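PDB 3TCS: racemase, putative from Roseobacter denitrificans, which probably acts as a magnesium-dependent hydro-lyase or racemase of the mandelate racemase and enolase superfamily. Local coordinates for residues D144-P147 and R148-A151; I189-M192 and R193-L196. All blocks are in the same frame, centred on the assembly; numbering follows the deposited sequence.

Interaction 1. Residues D144-P147 and R148-A151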
loop_
_atom_site.group_PDB
_atom_site.type_symbol
_atom_site.label_atom_id
_atom_site.label_comp_id
_atom_site.label_asym_id
_atom_site.label_seq_id
_atom_site.Cartn_x
_atom_site.Cartn_y
_atom_site.Cartn_z
ATOM N N ASP B 144 27.421 0.229 6.148
ATOM C CA ASP B 144 28.512 -0.725 6.317
ATOM C C ASP B 144 29.791 -0.117 5.757
ATOM O O ASP B 144 30.486 -0.722 4.942
ATOM C CB ASP B 144 28.205 -2.040 5.598
ATOM C CG ASP B 144 27.717 -1.832 4.182
ATOM O OD1 ASP B 144 28.412 -1.152 3.399
ATOM O OD2 ASP B 144 26.630 -2.353 3.852
ATOM N N ILE B 145 30.070 1.108 6.178
ATOM C CA ILE B 145 31.271 1.819 5.769
ATOM C C ILE B 145 31.668 2.586 7.017
ATOM O O ILE B 145 30.826 3.199 7.665
ATOM C CB ILE B 145 30.999 2.793 4.589
ATOM C CG1 ILE B 145 32.311 3.451 4.155
ATOM C CG2 ILE B 145 29.971 3.844 4.986
ATOM C CD1 ILE B 145 32.169 4.420 2.994
ATOM N N THR B 146 32.940 2.525 7.383
ATOM C CA THR B 146 33.388 3.216 8.580
ATOM C C THR B 146 33.340 4.726 8.385
ATOM O O THR B 146 33.428 5.221 7.260
ATOM C CB THR B 146 34.831 2.832 8.946
ATOM O OG1 THR B 146 35.714 3.290 7.916
ATOM C CG2 THR B 146 34.966 1.321 9.090
ATOM N N PRO B 147 33.182 5.477 9.482
ATOM C CA PRO B 147 33.139 6.936 9.378
ATOM C C PRO B 147 34.387 7.472 8.683
ATOM O O PRO B 147 34.324 8.447 7.938
ATOM C CB PRO B 147 33.049 7.372 10.838
ATOM C CG PRO B 147 32.172 6.307 11.423
ATOM C CD PRO B 147 32.757 5.032 10.822
ATOM N N ARG B 148 35.521 6.816 8.922
ATOM C CA ARG B 148 36.785 7.238 8.327
ATOM C C ARG B 148 36.782 7.106 6.812
ATOM O O ARG B 148 37.167 8.036 6.108
ATOM C CB ARG B 148 37.948 6.429 8.913
ATOM C CG ARG B 148 39.327 6.925 8.487
ATOM C CD ARG B 148 40.441 6.151 9.190
ATOM N NE ARG B 148 41.762 6.723 8.927
ATOM C CZ ARG B 148 42.233 7.831 9.496
ATOM N NH1 ARG B 148 41.499 8.500 10.377
ATOM N NH2 ARG B 148 43.442 8.279 9.178
ATOM N N ASP B 149 36.355 5.951 6.307
ATOM C CA ASP B 149 36.313 5.745 4.866
ATOM C C ASP B 149 35.231 6.585 4.209
ATOM O O ASP B 149 35.379 7.014 3.065
ATOM C CB ASP B 149 36.101 4.266 4.538
ATOM C CG ASP B 149 37.331 3.429 4.827
ATOM O OD1 ASP B 149 38.424 4.023 4.926
ATOM O OD2 ASP B 149 37.210 2.190 4.943
ATOM N N GLU B 150 34.143 6.819 4.935
ATOM C CA GLU B 150 33.041 7.626 4.419
ATOM C C GLU B 150 33.518 9.062 4.210
ATOM O O GLU B 150 33.310 9.652 3.150
ATOM C CB GLU B 150 31.864 7.619 5.403
ATOM C CG GLU B 150 30.683 8.482 4.961
ATOM C CD GLU B 150 29.781 7.792 3.949
ATOM O OE1 GLU B 150 28.704 7.303 4.349
ATOM O OE2 GLU B 150 30.143 7.733 2.755
ATOM N N ALA B 151 34.159 9.625 5.229
ATOM C CA ALA B 151 34.664 10.988 5.138
ATOM C C ALA B 151 35.690 11.099 4.018
ATOM O O ALA B 151 35.704 12.073 3.274
ATOM C CB ALA B 151 35.294 11.405 6.470
HETATM O O HOH W 1 34.630 1.071 5.401
#
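Thr146 caps the N-terminus of helix 147-161, which follows the first strand of the TIM barrel, 132-139. Its OG1 accepts from Asp149 N at 3.2 Å, a nearly straight bond (165°). The hydroxyl reaches that amide because it sits between the backbone N and the carbonyl carbon (chi1 65°). No direct bond closes a capping box; a water bridges the two residues instead, accepting from Thr146 N at 3.0 Å and donating to Asp149 OD2 at 2.8 Å. Thr146 O and Pro147 O then open the helical ladder, accepting from Glu150 N (2.9 Å) and Ala151 N (3.0 Å). Pro147, with no amide hydrogen to place, suits the first turn. Ile145, just before the cap, runs across Glu150 at about a right angle, its CD1 lying 3.6 Å from Glu150 CA and its CG2 3.7 Å from Glu150 OE1. The buried carboxylate of Glu150 is held by Ser140 OG at OE1, from before the cap, and by a salt bridge from OE2 to Arg153 NE, further along the helix. The carboxylate of Asp149, close to the amide end of the helix, is likely to be favoured electrostatically there.

Interaction 2. Residues I189-M192 and R193-L196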
loop_
_atom_site.group_PDB
_atom_site.type_symbol
_atom_site.label_atom_id
_atom_site.label_comp_id
_atom_site.label_asym_id
_atom_site.label_seq_id
_atom_site.Cartn_x
_atom_site.Cartn_y
_atom_site.Cartn_z
ATOM N N ILE B 189 29.372 11.717 13.200
ATOM C CA ILE B 189 28.980 13.122 13.253
ATOM C C ILE B 189 30.178 14.072 13.312
ATOM O O ILE B 189 30.337 14.917 12.433
ATOM C CB ILE B 189 27.999 13.369 14.423
ATOM C CG1 ILE B 189 26.696 12.606 14.144
ATOM C CG2 ILE B 189 27.734 14.856 14.591
ATOM C CD1 ILE B 189 25.659 12.712 15.241
ATOM N N PRO B 190 31.039 13.955 14.341
ATOM C CA PRO B 190 32.190 14.860 14.383
ATOM C C PRO B 190 33.174 14.599 13.241
ATOM O O PRO B 190 33.809 15.525 12.748
ATOM C CB PRO B 190 32.810 14.582 15.756
ATOM C CG PRO B 190 32.405 13.165 16.047
ATOM C CD PRO B 190 30.972 13.132 15.561
ATOM N N THR B 191 33.293 13.341 12.820
ATOM C CA THR B 191 34.211 12.993 11.734
ATOM C C THR B 191 33.880 13.732 10.442
ATOM O O THR B 191 34.775 14.224 9.756
ATOM C CB THR B 191 34.212 11.466 11.451
ATOM O OG1 THR B 191 34.772 10.772 12.572
ATOM C CG2 THR B 191 35.046 11.146 10.214
ATOM N N MET B 192 32.600 13.806 10.096
ATOM C CA MET B 192 32.214 14.511 8.874
ATOM C C MET B 192 32.526 16.007 8.965
ATOM O O MET B 192 33.052 16.599 8.021
ATOM C CB MET B 192 30.727 14.300 8.584
ATOM C CG MET B 192 30.397 12.902 8.070
ATOM S SD MET B 192 31.329 12.500 6.572
ATOM C CE MET B 192 30.591 13.686 5.445
ATOM N N ARG B 193 32.217 16.623 10.099
ATOM C CA ARG B 193 32.497 18.046 10.244
ATOM C C ARG B 193 33.999 18.317 10.212
ATOM O O ARG B 193 34.459 19.272 9.578
ATOM C CB ARG B 193 31.906 18.592 11.545
ATOM C CG ARG B 193 32.251 20.062 11.773
ATOM C CD ARG B 193 31.832 20.911 10.574
ATOM N NE ARG B 193 30.383 21.059 10.521
ATOM C CZ ARG B 193 29.696 21.476 9.463
ATOM N NH1 ARG B 193 30.315 21.792 8.330
ATOM N NH2 ARG B 193 28.376 21.581 9.548
ATOM N N ARG B 194 34.768 17.475 10.894
ATOM C CA ARG B 194 36.215 17.640 10.926
ATOM C C ARG B 194 36.833 17.490 9.546
ATOM O O ARG B 194 37.602 18.339 9.101
ATOM C CB ARG B 194 36.858 16.604 11.853
ATOM C CG ARG B 194 38.378 16.653 11.838
ATOM C CD ARG B 194 39.014 15.558 12.685
ATOM N NE ARG B 194 38.726 14.212 12.197
ATOM C CZ ARG B 194 37.962 13.331 12.837
ATOM N NH1 ARG B 194 37.401 13.654 13.992
ATOM N NH2 ARG B 194 37.768 12.120 12.331
ATOM N N GLU B 195 36.484 16.401 8.870
ATOM C CA GLU B 195 37.048 16.103 7.562
ATOM C C GLU B 195 36.542 16.921 6.384
ATOM O O GLU B 195 37.325 17.253 5.495
ATOM C CB GLU B 195 36.878 14.612 7.259
ATOM C CG GLU B 195 37.609 13.686 8.230
ATOM C CD GLU B 195 39.097 13.975 8.307
ATOM O OE1 GLU B 195 39.728 14.158 7.243
ATOM O OE2 GLU B 195 39.640 14.012 9.432
ATOM N N LEU B 196 35.250 17.237 6.357
ATOM C CA LEU B 196 34.691 18.010 5.247
ATOM C C LEU B 196 34.796 19.526 5.422
ATOM O O LEU B 196 34.607 20.285 4.466
ATOM C CB LEU B 196 33.233 17.605 5.003
ATOM C CG LEU B 196 32.993 16.302 4.222
ATOM C CD1 LEU B 196 33.566 16.443 2.815
ATOM C CD2 LEU B 196 33.632 15.129 4.933
HETATM O O HOH W 2 35.872 11.557 15.444
#
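Thr191 and Arg194, one turn apart on helix 184-196, carry the polar side of this contact. Arg194 leaves the backbone extended and then bends at chi3 (64°), which folds its guanidinium back so that one face lies over Thr191 CA and Pro190 O. NH2 gives Thr191 OG1 a weak, bent bond of 3.3 Å (133°). A water in the guanidinium plane adds a second link, accepting from NH1 at 3.0 Å and donating to the same OG1, which also bonds Glu187 O one turn back.

The one salt bridge joins neighbours in sequence: Arg194 NE meets the anti lone pair of Glu195 OE2 at 2.9 Å, close to the guanidinium plane. Glu195 also lays CB and CG against the carbonyl of Thr191, with CG 3.3 Å from Thr191 O. With an alanine here instead of Glu195, Arg194 NE would probably lose its charged mate and the guanidinium would be freer to swing off Thr191.

The helix links strands 165-169 and 201-205 in a beta-alpha-beta unit of the TIM barrel. Beneath these side chains its backbone ladder runs on, Arg194 N to Pro190 O at 2.9 Å and Leu196 N to Met192 O at 2.8 Å, but Arg193 N to Ile189 O is weak; Pro190, whose N cannot bond to the preceding turn, kinks the helix there.

Apolar contact falls to Met192 and Leu196, whose side chains lie alongside each other and point the same way. Met192, bent at both chi2 and chi3, curls its methyl tightly against Leu196, CE to CD2 at 3.4 Å, while SD stands 3.9 Å from that same CD2. This buried methionine also packs on Leu202 of strand 201-205 and on Ala151 and Leu154 of helix 147-161.

How the interactions relate
Interactions 1 and 2 belong to two adjacent helices on the outside of the barrel, which meet where Ala151 touches Thr191, Met192 and Glu195, and Pro147 O touches Thr191 CG2. Ala151 CB lies 3.7 Å from Glu195 CB and 3.8 Å from Thr191 CG2, an apolar seam made with the aliphatic parts of both residues. In interaction 1, Pro147, Glu150 and Ala151 are buried and Thr146, Arg148 and Asp149 exposed; in interaction 2, Thr191, Met192 and Leu196 are buried and Arg194 exposed. Interaction 1 is a helix start, where hydroxyl and water serve backbone amides; in the final turns of interaction 2, Arg194 bonds Glu195 and, weakly, Thr191, while Met192, lying against Leu196, packs on barrel strand 201-205.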